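Local coordinates for protein STE5 (PDB 3FZE) that acts as the scaffold of the yeast mating pathway, its minimal scaffold domain cocatalysing phosphorylation of the MAP kinase Fus3 by Ste7, at residues L24-T29 / S168-V173; L37-N42 / V173-C178; Q55-D60 / I96-T101; I113-N118 / K125-Q130. One frame throughout, in Å; residues are numbered along the deposited sequence. Where two conformers were deposited one is given.

Contact 1: L24-T29 / S168-V173; sequences LQIDFT and SSWTFV
Leu24, Gln25 and Ile26, late in strand 19-26, meet the six-membered half of the Trp170 indole, which helix 170-173 sends across at its start. Leu24 brings its CD2 to the ring edge, 4.1 Å from Trp170 CZ3, and the two side chains lie alongside, pointing opposite ways. Gln25 takes part through its backbone: its O lies in the indole plane, 3.5 Å from Trp170 CH2. Its amide leaves the other way, to Ser117. Ile26 comes in obliquely, CG1 4.0 Å from Trp170 CZ2, while its CG2 sits over one face of Phe28. Trp170 CG is anti to the carbonyl carbon (chi1 -71°), which places the six-membered ring against the strand; Ser169, the N-cap, holds the helix start by accepting from Phe172 N through OG at 3.1 Å. A serine in place of Trp170 would probably leave a gap between strand and helix, with Leu24 and Ile26 deprived of their shared partner. The strand runs between strands 55-60 and 111-117, Leu24 also touching Val40 of helix 35-50, and Trp170 also touches Ser36 and Asn118.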
loop_
_atom_site.group_PDB
_atom_site.type_symbol
_atom_site.label_atom_id
_atom_site.label_comp_id
_atom_site.label_asym_id
_atom_site.label_seq_id
_atom_site.Cartn_x
_atom_site.Cartn_y
_atom_site.Cartn_z
ATOM N N LEU A 24 0.849 2.073 2.670
ATOM C CA LEU A 24 1.011 1.034 3.681
ATOM C C LEU A 24 0.960 1.634 5.076
ATOM O O LEU A 24 1.772 2.487 5.427
ATOM C CB LEU A 24 2.338 0.284 3.487
ATOM C CG LEU A 24 2.575 -0.355 2.116
ATOM C CD1 LEU A 24 3.912 -1.091 2.137
ATOM C CD2 LEU A 24 1.449 -1.304 1.723
ATOM N N GLN A 25 -0.025 1.208 5.859
ATOM C CA GLN A 25 -0.137 1.660 7.230
ATOM C C GLN A 25 0.296 0.521 8.131
ATOM O O GLN A 25 -0.309 -0.557 8.108
ATOM C CB GLN A 25 -1.574 2.047 7.518
ATOM C CG GLN A 25 -1.809 2.397 8.961
ATOM C CD GLN A 25 -3.182 2.992 9.168
ATOM O OE1 GLN A 25 -4.161 2.514 8.600
ATOM N NE2 GLN A 25 -3.261 4.050 9.970
ATOM N N ILE A 26 1.361 0.743 8.894
ATOM C CA ILE A 26 1.925 -0.320 9.717
ATOM C C ILE A 26 1.909 -0.025 11.217
ATOM O O ILE A 26 2.463 0.980 11.681
ATOM C CB ILE A 26 3.368 -0.672 9.289
ATOM C CG1 ILE A 26 3.436 -0.894 7.775
ATOM C CG2 ILE A 26 3.843 -1.905 10.045
ATOM C CD1 ILE A 26 4.846 -1.120 7.228
ATOM N N ASP A 27 1.241 -0.902 11.956
ATOM C CA ASP A 27 1.360 -0.976 13.412
ATOM C C ASP A 27 2.475 -1.978 13.677
ATOM O O ASP A 27 2.313 -3.181 13.463
ATOM C CB ASP A 27 0.039 -1.453 14.027
ATOM C CG ASP A 27 0.111 -1.608 15.535
ATOM O OD1 ASP A 27 1.233 -1.704 16.071
ATOM O OD2 ASP A 27 -0.959 -1.646 16.190
ATOM N N PHE A 28 3.624 -1.472 14.101
ATOM C CA PHE A 28 4.813 -2.300 14.243
ATOM C C PHE A 28 4.724 -3.281 15.405
ATOM O O PHE A 28 5.408 -4.306 15.412
ATOM C CB PHE A 28 6.053 -1.419 14.389
ATOM C CG PHE A 28 6.342 -0.588 13.184
ATOM C CD1 PHE A 28 7.078 -1.110 12.130
ATOM C CD2 PHE A 28 5.871 0.712 13.093
ATOM C CE1 PHE A 28 7.350 -0.348 11.019
ATOM C CE2 PHE A 28 6.134 1.475 11.977
ATOM C CZ PHE A 28 6.875 0.943 10.943
ATOM N N THR A 29 3.874 -2.970 16.375
ATOM C CA THR A 29 3.732 -3.812 17.562
ATOM C C THR A 29 3.017 -5.127 17.250
ATOM O O THR A 29 3.134 -6.099 17.998
ATOM C CB THR A 29 2.989 -3.078 18.701
ATOM O OG1 THR A 29 1.601 -2.943 18.370
ATOM C CG2 THR A 29 3.594 -1.698 18.946
ATOM N N SER A 168 -4.502 -12.647 5.517
ATOM C CA SER A 168 -3.886 -13.261 6.688
ATOM C C SER A 168 -2.565 -12.614 7.102
ATOM O O SER A 168 -2.263 -12.519 8.292
ATOM C CB SER A 168 -3.668 -14.756 6.445
ATOM O OG SER A 168 -2.760 -14.955 5.381
ATOM N N SER A 169 -1.777 -12.183 6.128
ATOM C CA SER A 169 -0.460 -11.636 6.428
ATOM C C SER A 169 0.007 -10.642 5.382
ATOM O O SER A 169 -0.507 -10.612 4.255
ATOM C CB SER A 169 0.574 -12.761 6.566
ATOM O OG SER A 169 0.869 -13.365 5.308
ATOM N N TRP A 170 1.000 -9.842 5.758
ATOM C CA TRP A 170 1.697 -8.979 4.810
ATOM C C TRP A 170 2.310 -9.791 3.677
ATOM O O TRP A 170 2.305 -9.372 2.517
ATOM C CB TRP A 170 2.799 -8.180 5.520
ATOM C CG TRP A 170 2.265 -7.109 6.432
ATOM C CD1 TRP A 170 2.148 -7.177 7.794
ATOM C CD2 TRP A 170 1.758 -5.823 6.052
ATOM N NE1 TRP A 170 1.609 -6.016 8.283
ATOM C CE2 TRP A 170 1.356 -5.168 7.238
ATOM C CE3 TRP A 170 1.608 -5.156 4.827
ATOM C CZ2 TRP A 170 0.818 -3.880 7.236
ATOM C CZ3 TRP A 170 1.069 -3.876 4.831
ATOM C CH2 TRP A 170 0.681 -3.255 6.025
ATOM N N THR A 171 2.849 -10.953 4.015
ATOM C CA THR A 171 3.516 -11.787 3.028
ATOM C C THR A 171 2.536 -12.229 1.947
ATOM O O THR A 171 2.830 -12.126 0.753
ATOM C CB THR A 171 4.187 -13.000 3.694
ATOM O OG1 THR A 171 5.287 -12.550 4.495
ATOM C CG2 THR A 171 4.700 -13.983 2.643
ATOM N N PHE A 172 1.362 -12.698 2.360
ATOM C CA PHE A 172 0.387 -13.176 1.384
ATOM C C PHE A 172 -0.083 -12.060 0.463
ATOM O O PHE A 172 -0.124 -12.230 -0.754
ATOM C CB PHE A 172 -0.824 -13.837 2.055
ATOM C CG PHE A 172 -1.865 -14.281 1.073
ATOM C CD1 PHE A 172 -1.765 -15.512 0.453
ATOM C CD2 PHE A 172 -2.915 -13.444 0.730
ATOM C CE1 PHE A 172 -2.707 -15.915 -0.475
ATOM C CE2 PHE A 172 -3.858 -13.839 -0.198
ATOM C CZ PHE A 172 -3.750 -15.075 -0.800
ATOM N N VAL A 173 -0.430 -10.915 1.046
ATOM C CA VAL A 173 -0.894 -9.775 0.264
ATOM C C VAL A 173 0.155 -9.318 -0.738
ATOM O O VAL A 173 -0.128 -9.157 -1.932
ATOM C CB VAL A 173 -1.248 -8.581 1.171
ATOM C CG1 VAL A 173 -1.518 -7.335 0.333
ATOM C CG2 VAL A 173 -2.454 -8.913 2.028
#

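Contact 2: L37-N42 / V173-C178; sequences LIVVYN and VLETLC
Leu174 pushes into the side of helix 37-42 between Val39 and Val40, joining two helices that pack nearly parallel on one face of the sheet in this alpha/beta/alpha, vWA-like fold. The segment axes come within 9.8 Å and cross at only 18°, so these two segments run side by side in the same direction. The tight part lies on the sheet side. Here Leu174 CD1 is 3.7 Å from Val40 CG2, and Val40 CA is equally near to it. Val40 CB points away from the partner helix, yet CG2, placed beside the backbone N by chi1 of 170°, still swings back to the leucine. Val39 CB is directed toward the partner helix, and CG1 meets Leu174 CD1 at 4.1 Å, the two side chains meeting at a slant, with CG2 near Leu174 CB. Leu174 was modelled in two conformations, so the CD1 contacts belong to one of them. Toward solvent the fit is looser: the partly exposed Glu175 lays its aliphatic part beside the valine, CG 4.5 Å from Val39 CG2. Farther along, Cys178 rests on Ser43 and Leu47, continuing the interface, while Leu37 and Tyr41 look to helix 78-82. Val39 O lies 4.0 Å from Leu174 CD1 and is also hydrogen-bonded to Ser43 OG, one turn on.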
loop_
_atom_site.group_PDB
_atom_site.type_symbol
_atom_site.label_atom_id
_atom_site.label_comp_id
_atom_site.label_asym_id
_atom_site.label_seq_id
_atom_site.Cartn_x
_atom_site.Cartn_y
_atom_site.Cartn_z
ATOM N N LEU A 37 8.397 -6.867 7.455
ATOM C CA LEU A 37 9.164 -5.724 6.957
ATOM C C LEU A 37 10.052 -6.100 5.763
ATOM O O LEU A 37 10.208 -5.325 4.819
ATOM C CB LEU A 37 9.998 -5.086 8.063
ATOM C CG LEU A 37 9.449 -3.773 8.628
ATOM C CD1 LEU A 37 7.920 -3.728 8.582
ATOM C CD2 LEU A 37 9.981 -3.502 10.029
ATOM N N ILE A 38 10.642 -7.286 5.807
ATOM C CA ILE A 38 11.472 -7.736 4.703
ATOM C C ILE A 38 10.656 -7.913 3.425
ATOM O O ILE A 38 11.112 -7.560 2.329
ATOM C CB ILE A 38 12.191 -9.052 5.057
ATOM C CG1 ILE A 38 13.158 -8.812 6.213
ATOM C CG2 ILE A 38 12.910 -9.597 3.837
ATOM C CD1 ILE A 38 13.795 -10.085 6.758
ATOM N N VAL A 39 9.436 -8.420 3.563
ATOM C CA VAL A 39 8.588 -8.598 2.390
ATOM C C VAL A 39 8.076 -7.262 1.856
ATOM O O VAL A 39 7.891 -7.092 0.657
ATOM C CB VAL A 39 7.434 -9.616 2.636
ATOM C CG1 VAL A 39 6.394 -9.054 3.577
ATOM C CG2 VAL A 39 6.810 -10.036 1.301
ATOM N N VAL A 40 7.879 -6.296 2.743
ATOM C CA VAL A 40 7.546 -4.948 2.296
ATOM C C VAL A 40 8.672 -4.371 1.430
ATOM O O VAL A 40 8.442 -3.864 0.321
ATOM C CB VAL A 40 7.267 -4.018 3.497
ATOM C CG1 VAL A 40 7.173 -2.562 3.032
ATOM C CG2 VAL A 40 5.981 -4.444 4.188
ATOM N N TYR A 41 9.898 -4.455 1.931
ATOM C CA TYR A 41 11.056 -3.998 1.168
ATOM C C TYR A 41 11.182 -4.724 -0.163
ATOM O O TYR A 41 11.299 -4.085 -1.203
ATOM C CB TYR A 41 12.345 -4.154 1.991
ATOM C CG TYR A 41 13.602 -3.844 1.214
ATOM C CD1 TYR A 41 13.890 -2.541 0.814
ATOM C CD2 TYR A 41 14.500 -4.850 0.871
ATOM C CE1 TYR A 41 15.038 -2.250 0.081
ATOM C CE2 TYR A 41 15.654 -4.564 0.143
ATOM C CZ TYR A 41 15.918 -3.256 -0.243
ATOM O OH TYR A 41 17.061 -2.950 -0.966
ATOM N N ASN A 42 11.161 -6.057 -0.130
ATOM C CA ASN A 42 11.362 -6.822 -1.348
ATOM C C ASN A 42 10.276 -6.548 -2.368
ATOM O O ASN A 42 10.540 -6.517 -3.563
ATOM C CB ASN A 42 11.431 -8.322 -1.059
ATOM C CG ASN A 42 12.706 -8.724 -0.358
ATOM O OD1 ASN A 42 13.708 -8.013 -0.413
ATOM N ND2 ASN A 42 12.675 -9.876 0.308
ATOM N N VAL A 173 -0.430 -10.915 1.046
ATOM C CA VAL A 173 -0.894 -9.775 0.264
ATOM C C VAL A 173 0.155 -9.318 -0.738
ATOM O O VAL A 173 -0.128 -9.157 -1.932
ATOM C CB VAL A 173 -1.248 -8.581 1.171
ATOM C CG1 VAL A 173 -1.518 -7.335 0.333
ATOM C CG2 VAL A 173 -2.454 -8.913 2.028
ATOM N N LEU A 174 1.377 -9.127 -0.256
ATOM C CA LEU A 174 2.436 -8.570 -1.092
ATOM C C LEU A 174 2.997 -9.566 -2.118
ATOM O O LEU A 174 3.315 -9.186 -3.242
ATOM C CB LEU A 174 3.539 -7.958 -0.223
ATOM C CG LEU A 174 3.051 -6.752 0.583
ATOM C CD1 LEU A 174 4.123 -6.281 1.559
ATOM C CD2 LEU A 174 2.632 -5.632 -0.360
ATOM N N GLU A 175 3.108 -10.837 -1.736
ATOM C CA GLU A 175 3.506 -11.872 -2.688
ATOM C C GLU A 175 2.446 -11.991 -3.779
ATOM O O GLU A 175 2.774 -12.114 -4.960
ATOM C CB GLU A 175 3.745 -13.231 -2.003
ATOM C CG GLU A 175 5.076 -13.296 -1.253
ATOM C CD GLU A 175 5.433 -14.697 -0.777
ATOM O OE1 GLU A 175 4.553 -15.572 -0.784
ATOM O OE2 GLU A 175 6.600 -14.912 -0.386
ATOM N N THR A 176 1.177 -11.934 -3.388
ATOM C CA THR A 176 0.096 -12.018 -4.365
ATOM C C THR A 176 0.146 -10.834 -5.321
ATOM O O THR A 176 -0.005 -10.989 -6.539
ATOM C CB THR A 176 -1.290 -12.087 -3.701
ATOM O OG1 THR A 176 -1.372 -13.274 -2.908
ATOM C CG2 THR A 176 -2.384 -12.136 -4.776
ATOM N N LEU A 177 0.388 -9.652 -4.772
ATOM C CA LEU A 177 0.474 -8.464 -5.597
ATOM C C LEU A 177 1.625 -8.580 -6.602
ATOM O O LEU A 177 1.437 -8.387 -7.808
ATOM C CB LEU A 177 0.635 -7.226 -4.711
ATOM C CG LEU A 177 0.810 -5.900 -5.458
ATOM C CD1 LEU A 177 -0.434 -5.560 -6.279
ATOM C CD2 LEU A 177 1.156 -4.799 -4.468
ATOM N N CYS A 178 2.816 -8.917 -6.117
ATOM C CA CYS A 178 3.986 -8.963 -6.988
ATOM C C CYS A 178 3.893 -10.063 -8.030
ATOM O O CYS A 178 4.192 -9.850 -9.217
ATOM C CB CYS A 178 5.258 -9.154 -6.169
ATOM S SG CYS A 178 5.680 -7.664 -5.276
#

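Contact 3: Q55-D60 / I96-T101; sequences QFCFVD and IWLKNT
Cys57, in the middle of strand 55-60, meets Leu98 and Trp97 of helix 96-101 in a small apolar contact. Van der Waals packing carries it: Cys57 CB lies 3.8 Å from Leu98 CD1, and SG is only slightly farther from the same methyl. Both side chains run anti to their own backbone N (chi1 -177° for Cys57, -173° for Leu98), which carries SG and CG out from their backbones so that SG and the CD1 methyl meet. The aromatic part is an edge contact. Cys57 SG lies near the plane of the indole, 4.2 Å from Trp97 CZ3, so the sulfur meets the rim of the ring and not its face. Of the hydrogen bonds within the two segments, the side-chain one lies in the helix, where Trp97 O accepts twice from one residue, from Thr101 OG1 at 2.9 Å and from Thr101 N at 2.9 Å, the two donors arriving from opposite faces of the carbonyl plane. That same hydroxyl oxygen stands 3.2 Å above one indole face, toward its rim. Trp97 also stacks edge-to-face with Tyr68 of strand 65-68, and Leu98 extends over Ile23 of strand 19-26. Helix 95-102 thus lies across three adjacent strands, in one helical layer of the alpha/beta/alpha, vWA-like fold, on the side of the sheet opposite Phe58, which packs against Leu24 and Ile26.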
loop_
_atom_site.group_PDB
_atom_site.type_symbol
_atom_site.label_atom_id
_atom_site.label_comp_id
_atom_site.label_asym_id
_atom_site.label_seq_id
_atom_site.Cartn_x
_atom_site.Cartn_y
_atom_site.Cartn_z
ATOM N N GLN A 55 5.031 4.925 -6.773
ATOM C CA GLN A 55 4.891 5.834 -5.633
ATOM C C GLN A 55 4.479 5.060 -4.393
ATOM O O GLN A 55 3.836 4.013 -4.491
ATOM C CB GLN A 55 3.822 6.891 -5.916
ATOM C CG GLN A 55 4.083 7.696 -7.179
ATOM C CD GLN A 55 5.257 8.622 -6.995
ATOM O OE1 GLN A 55 5.239 9.498 -6.127
ATOM N NE2 GLN A 55 6.295 8.432 -7.793
ATOM N N PHE A 56 4.843 5.580 -3.224
ATOM C CA PHE A 56 4.483 4.934 -1.975
ATOM C C PHE A 56 4.172 5.984 -0.922
ATOM O O PHE A 56 4.529 7.153 -1.057
ATOM C CB PHE A 56 5.622 4.061 -1.454
ATOM C CG PHE A 56 6.751 4.845 -0.841
ATOM C CD1 PHE A 56 6.818 5.023 0.535
ATOM C CD2 PHE A 56 7.713 5.442 -1.641
ATOM C CE1 PHE A 56 7.848 5.766 1.108
ATOM C CE2 PHE A 56 8.746 6.188 -1.086
ATOM C CZ PHE A 56 8.810 6.351 0.290
ATOM N N CYS A 57 3.504 5.537 0.126
ATOM C CA CYS A 57 3.325 6.336 1.321
ATOM C C CYS A 57 3.217 5.385 2.501
ATOM O O CYS A 57 2.447 4.437 2.458
ATOM C CB CYS A 57 2.058 7.175 1.199
ATOM S SG CYS A 57 1.794 8.285 2.601
ATOM N N PHE A 58 4.021 5.631 3.532
ATOM C CA PHE A 58 3.954 4.881 4.781
ATOM C C PHE A 58 3.236 5.711 5.834
ATOM O O PHE A 58 3.522 6.897 5.989
ATOM C CB PHE A 58 5.359 4.550 5.284
ATOM C CG PHE A 58 6.007 3.401 4.572
ATOM C CD1 PHE A 58 5.605 2.097 4.820
ATOM C CD2 PHE A 58 7.042 3.623 3.683
ATOM C CE1 PHE A 58 6.214 1.027 4.165
ATOM C CE2 PHE A 58 7.661 2.561 3.027
ATOM C CZ PHE A 58 7.235 1.270 3.264
ATOM N N VAL A 59 2.312 5.078 6.552
ATOM C CA VAL A 59 1.498 5.749 7.567
ATOM C C VAL A 59 1.545 4.945 8.856
ATOM O O VAL A 59 1.471 3.715 8.825
ATOM C CB VAL A 59 0.039 5.873 7.097
ATOM C CG1 VAL A 59 -0.820 6.605 8.142
ATOM C CG2 VAL A 59 -0.013 6.585 5.753
ATOM N N ASP A 60 1.677 5.622 9.992
ATOM C CA ASP A 60 1.685 4.905 11.268
ATOM C C ASP A 60 0.274 4.578 11.772
ATOM O O ASP A 60 -0.724 4.948 11.152
ATOM C CB ASP A 60 2.584 5.578 12.332
ATOM C CG ASP A 60 1.971 6.833 12.970
ATOM O OD1 ASP A 60 0.758 7.078 12.842
ATOM O OD2 ASP A 60 2.736 7.568 13.632
ATOM N N ILE A 96 -6.642 12.967 -0.213
ATOM C CA ILE A 96 -6.471 14.263 -0.862
ATOM C C ILE A 96 -5.108 14.876 -0.542
ATOM O O ILE A 96 -4.467 15.452 -1.418
ATOM C CB ILE A 96 -7.604 15.269 -0.522
ATOM C CG1 ILE A 96 -7.430 16.546 -1.349
ATOM C CG2 ILE A 96 -7.613 15.610 0.954
ATOM C CD1 ILE A 96 -7.325 16.293 -2.833
ATOM N N TRP A 97 -4.653 14.746 0.705
ATOM C CA TRP A 97 -3.314 15.211 1.039
ATOM C C TRP A 97 -2.298 14.524 0.125
ATOM O O TRP A 97 -1.410 15.169 -0.430
ATOM C CB TRP A 97 -2.945 14.939 2.504
ATOM C CG TRP A 97 -1.505 15.258 2.759
ATOM C CD1 TRP A 97 -0.980 16.475 3.094
ATOM C CD2 TRP A 97 -0.395 14.357 2.646
ATOM N NE1 TRP A 97 0.388 16.383 3.206
ATOM C CE2 TRP A 97 0.772 15.098 2.939
ATOM C CE3 TRP A 97 -0.273 13.001 2.331
ATOM C CZ2 TRP A 97 2.044 14.522 2.928
ATOM C CZ3 TRP A 97 0.994 12.428 2.321
ATOM C CH2 TRP A 97 2.135 13.195 2.610
ATOM N N LEU A 98 -2.435 13.211 -0.023
ATOM C CA LEU A 98 -1.504 12.450 -0.848
ATOM C C LEU A 98 -1.554 12.893 -2.313
ATOM O O LEU A 98 -0.510 13.081 -2.939
ATOM C CB LEU A 98 -1.756 10.946 -0.721
ATOM C CG LEU A 98 -0.729 10.033 -1.401
ATOM C CD1 LEU A 98 0.653 10.134 -0.725
ATOM C CD2 LEU A 98 -1.232 8.586 -1.423
ATOM N N LYS A 99 -2.756 13.058 -2.860
ATOM C CA LYS A 99 -2.875 13.495 -4.249
ATOM C C LYS A 99 -2.241 14.866 -4.452
ATOM O O LYS A 99 -1.492 15.074 -5.405
ATOM C CB LYS A 99 -4.335 13.499 -4.713
ATOM C CG LYS A 99 -4.527 13.957 -6.153
ATOM C CD LYS A 99 -4.834 15.449 -6.243
ATOM C CE LYS A 99 -4.995 15.896 -7.693
ATOM N NZ LYS A 99 -5.779 17.168 -7.800
ATOM N N ASN A 100 -2.536 15.799 -3.553
ATOM C CA ASN A 100 -1.961 17.144 -3.643
ATOM C C ASN A 100 -0.432 17.152 -3.528
ATOM O O ASN A 100 0.252 17.964 -4.167
ATOM C CB ASN A 100 -2.583 18.066 -2.590
ATOM C CG ASN A 100 -4.003 18.481 -2.948
ATOM O OD1 ASN A 100 -4.381 18.486 -4.121
ATOM N ND2 ASN A 100 -4.796 18.818 -1.940
ATOM N N THR A 101 0.091 16.230 -2.733
ATOM C CA THR A 101 1.526 16.130 -2.512
ATOM C C THR A 101 2.231 15.420 -3.665
ATOM O O THR A 101 3.234 15.916 -4.162
ATOM C CB THR A 101 1.845 15.399 -1.193
ATOM O OG1 THR A 101 1.282 16.126 -0.094
ATOM C CG2 THR A 101 3.350 15.299 -1.005
#

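Contact 4: I113-N118 / K125-Q130; sequences IVAVSN and KSILFQ
Ala115 and Ser117 of strand 113-117 face Leu128 and Ile127 of the 3-10 turn 127-129, with CA atoms 6.9 Å apart for Ala115 and Leu128. Leu128 lies against the strand: its CD2 is 3.6 Å from Ala115 O, and its CG is 3.9 Å from Ser117 CB. Ile127 CD1 touches Ala115 CB, at 4.0 Å, and also Val116 O. Its CG1 sits between backbone N and carbonyl carbon (chi1 68°), a crowded setting that lays CG1 against Ser117 CB. An alanine in place of Leu128 is likely to open a gap beside the Ala115 carbonyl and leave Ser117 CB packed by Ile127 alone of the two residues. The serines form the polar end. Their OG atoms stand apart, joined by a water that donates to Ser117 OG at 2.9 Å and lies 2.7 Å from Ser126 OG. Ser126 OG also accepts from Leu128 N at 3.1 Å (N-H...O angle 154°), an ST turn that shapes the start of the 3-10 segment. Ser117 OG is bonded to Gln25 OE1 as well, and that amide oxygen takes Ile127 N too. The hydroxyls, the water and the Gln25 amide are linked in one buried polar network beside the methyl groups, consistent with a loop held to the sheet by both apolar packing and polar bonds.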
loop_
_atom_site.group_PDB
_atom_site.type_symbol
_atom_site.label_atom_id
_atom_site.label_comp_id
_atom_site.label_asym_id
_atom_site.label_seq_id
_atom_site.Cartn_x
_atom_site.Cartn_y
_atom_site.Cartn_z
ATOM N N ILE A 113 -4.392 2.382 -7.117
ATOM C CA ILE A 113 -4.164 2.699 -5.717
ATOM C C ILE A 113 -4.304 1.450 -4.872
ATOM O O ILE A 113 -5.321 0.761 -4.933
ATOM C CB ILE A 113 -5.153 3.764 -5.205
ATOM C CG1 ILE A 113 -5.066 5.020 -6.061
ATOM C CG2 ILE A 113 -4.885 4.077 -3.734
ATOM C CD1 ILE A 113 -3.730 5.672 -6.021
ATOM N N VAL A 114 -3.276 1.164 -4.077
ATOM C CA VAL A 114 -3.286 -0.028 -3.248
ATOM C C VAL A 114 -3.074 0.414 -1.807
ATOM O O VAL A 114 -1.997 0.880 -1.450
ATOM C CB VAL A 114 -2.183 -1.018 -3.667
ATOM C CG1 VAL A 114 -2.223 -2.265 -2.796
ATOM C CG2 VAL A 114 -2.341 -1.391 -5.144
ATOM N N ALA A 115 -4.112 0.290 -0.993
ATOM C CA ALA A 115 -4.042 0.703 0.405
ATOM C C ALA A 115 -4.101 -0.523 1.306
ATOM O O ALA A 115 -5.083 -1.256 1.304
ATOM C CB ALA A 115 -5.177 1.687 0.734
ATOM N N VAL A 116 -3.034 -0.753 2.066
ATOM C CA VAL A 116 -2.955 -1.920 2.923
ATOM C C VAL A 116 -2.615 -1.479 4.346
ATOM O O VAL A 116 -1.721 -0.652 4.550
ATOM C CB VAL A 116 -1.882 -2.915 2.432
ATOM C CG1 VAL A 116 -1.984 -4.228 3.197
ATOM C CG2 VAL A 116 -2.014 -3.161 0.916
ATOM N N SER A 117 -3.322 -2.027 5.327
ATOM C CA SER A 117 -3.114 -1.634 6.724
ATOM C C SER A 117 -3.291 -2.839 7.647
ATOM O O SER A 117 -4.135 -3.699 7.396
ATOM C CB SER A 117 -4.100 -0.526 7.108
ATOM O OG SER A 117 -4.004 -0.179 8.488
ATOM N N ASN A 118 -2.498 -2.904 8.709
ATOM C CA ASN A 118 -2.711 -3.928 9.726
ATOM C C ASN A 118 -3.138 -3.324 11.060
ATOM O O ASN A 118 -3.192 -4.026 12.067
ATOM C CB ASN A 118 -1.454 -4.778 9.926
ATOM C CG ASN A 118 -0.364 -4.031 10.661
ATOM O OD1 ASN A 118 -0.351 -2.799 10.671
ATOM N ND2 ASN A 118 0.558 -4.766 11.284
ATOM N N LYS A 125 -8.457 6.652 12.423
ATOM C CA LYS A 125 -7.028 6.354 12.367
ATOM C C LYS A 125 -6.622 5.430 11.222
ATOM O O LYS A 125 -5.496 5.503 10.753
ATOM C CB LYS A 125 -6.543 5.766 13.687
ATOM C CG LYS A 125 -6.637 6.714 14.859
ATOM C CD LYS A 125 -6.035 6.090 16.096
ATOM C CE LYS A 125 -6.259 6.979 17.311
ATOM N NZ LYS A 125 -5.553 8.287 17.195
ATOM N N SER A 126 -7.525 4.554 10.796
ATOM C CA SER A 126 -7.194 3.580 9.760
ATOM C C SER A 126 -7.350 4.180 8.363
ATOM O O SER A 126 -8.381 4.779 8.054
ATOM C CB SER A 126 -8.075 2.336 9.914
ATOM O OG SER A 126 -8.054 1.537 8.740
ATOM N N ILE A 127 -6.332 4.021 7.520
ATOM C CA ILE A 127 -6.412 4.536 6.153
ATOM C C ILE A 127 -7.523 3.854 5.338
ATOM O O ILE A 127 -7.933 4.349 4.281
ATOM C CB ILE A 127 -5.052 4.416 5.406
ATOM C CG1 ILE A 127 -4.706 2.946 5.147
ATOM C CG2 ILE A 127 -3.943 5.110 6.197
ATOM C CD1 ILE A 127 -3.537 2.743 4.186
ATOM N N LEU A 128 -8.025 2.728 5.835
ATOM C CA LEU A 128 -9.006 1.956 5.080
ATOM C C LEU A 128 -10.412 2.581 5.118
ATOM O O LEU A 128 -11.277 2.213 4.321
ATOM C CB LEU A 128 -9.035 0.498 5.563
ATOM C CG LEU A 128 -7.698 -0.252 5.584
ATOM C CD1 LEU A 128 -7.839 -1.624 6.201
ATOM C CD2 LEU A 128 -7.141 -0.376 4.173
ATOM N N PHE A 129 -10.628 3.535 6.018
ATOM C CA PHE A 129 -11.925 4.212 6.124
ATOM C C PHE A 129 -11.985 5.491 5.292
ATOM O O PHE A 129 -13.021 6.152 5.235
ATOM C CB PHE A 129 -12.232 4.585 7.585
ATOM C CG PHE A 129 -12.521 3.409 8.468
ATOM C CD1 PHE A 129 -13.818 3.103 8.829
ATOM C CD2 PHE A 129 -11.495 2.615 8.940
ATOM C CE1 PHE A 129 -14.085 2.021 9.645
ATOM C CE2 PHE A 129 -11.758 1.532 9.750
ATOM C CZ PHE A 129 -13.053 1.233 10.105
ATOM N N GLN A 130 -10.873 5.856 4.667
ATOM C CA GLN A 130 -10.751 7.202 4.116
ATOM C C GLN A 130 -11.289 7.257 2.690
ATOM O O GLN A 130 -11.511 6.219 2.075
ATOM C CB GLN A 130 -9.299 7.686 4.223
ATOM C CG GLN A 130 -8.844 7.818 5.679
ATOM C CD GLN A 130 -7.359 8.105 5.836
ATOM O OE1 GLN A 130 -6.673 8.431 4.865
ATOM N NE2 GLN A 130 -6.850 7.971 7.069
HETATM O O HOH W 1 -6.658 -0.693 9.481
#

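In the fold
From the N terminus, strand 19-26 opens contact 1, which closes only at the start of helix 170-180. Helix 35-50 follows and opens contact 2, closed by that same helix, so contacts 1 and 2 cross and share Val173. Both long loops enclose contacts 3 and 4, which stand in series: contact 3 joins strand 55-60 to helix 95-102, and contact 4 then folds the loop after strand 111-117 back onto that strand. Strand 19-26, between strands 55-60 and 111-117, links the set through Leu24 to Cys57 and Val59 and through Gln25 to Ser117 and Lys125. Contacts 2 and 3 lie on opposite sides of the chain's centre, meeting where Val40 touches Phe58.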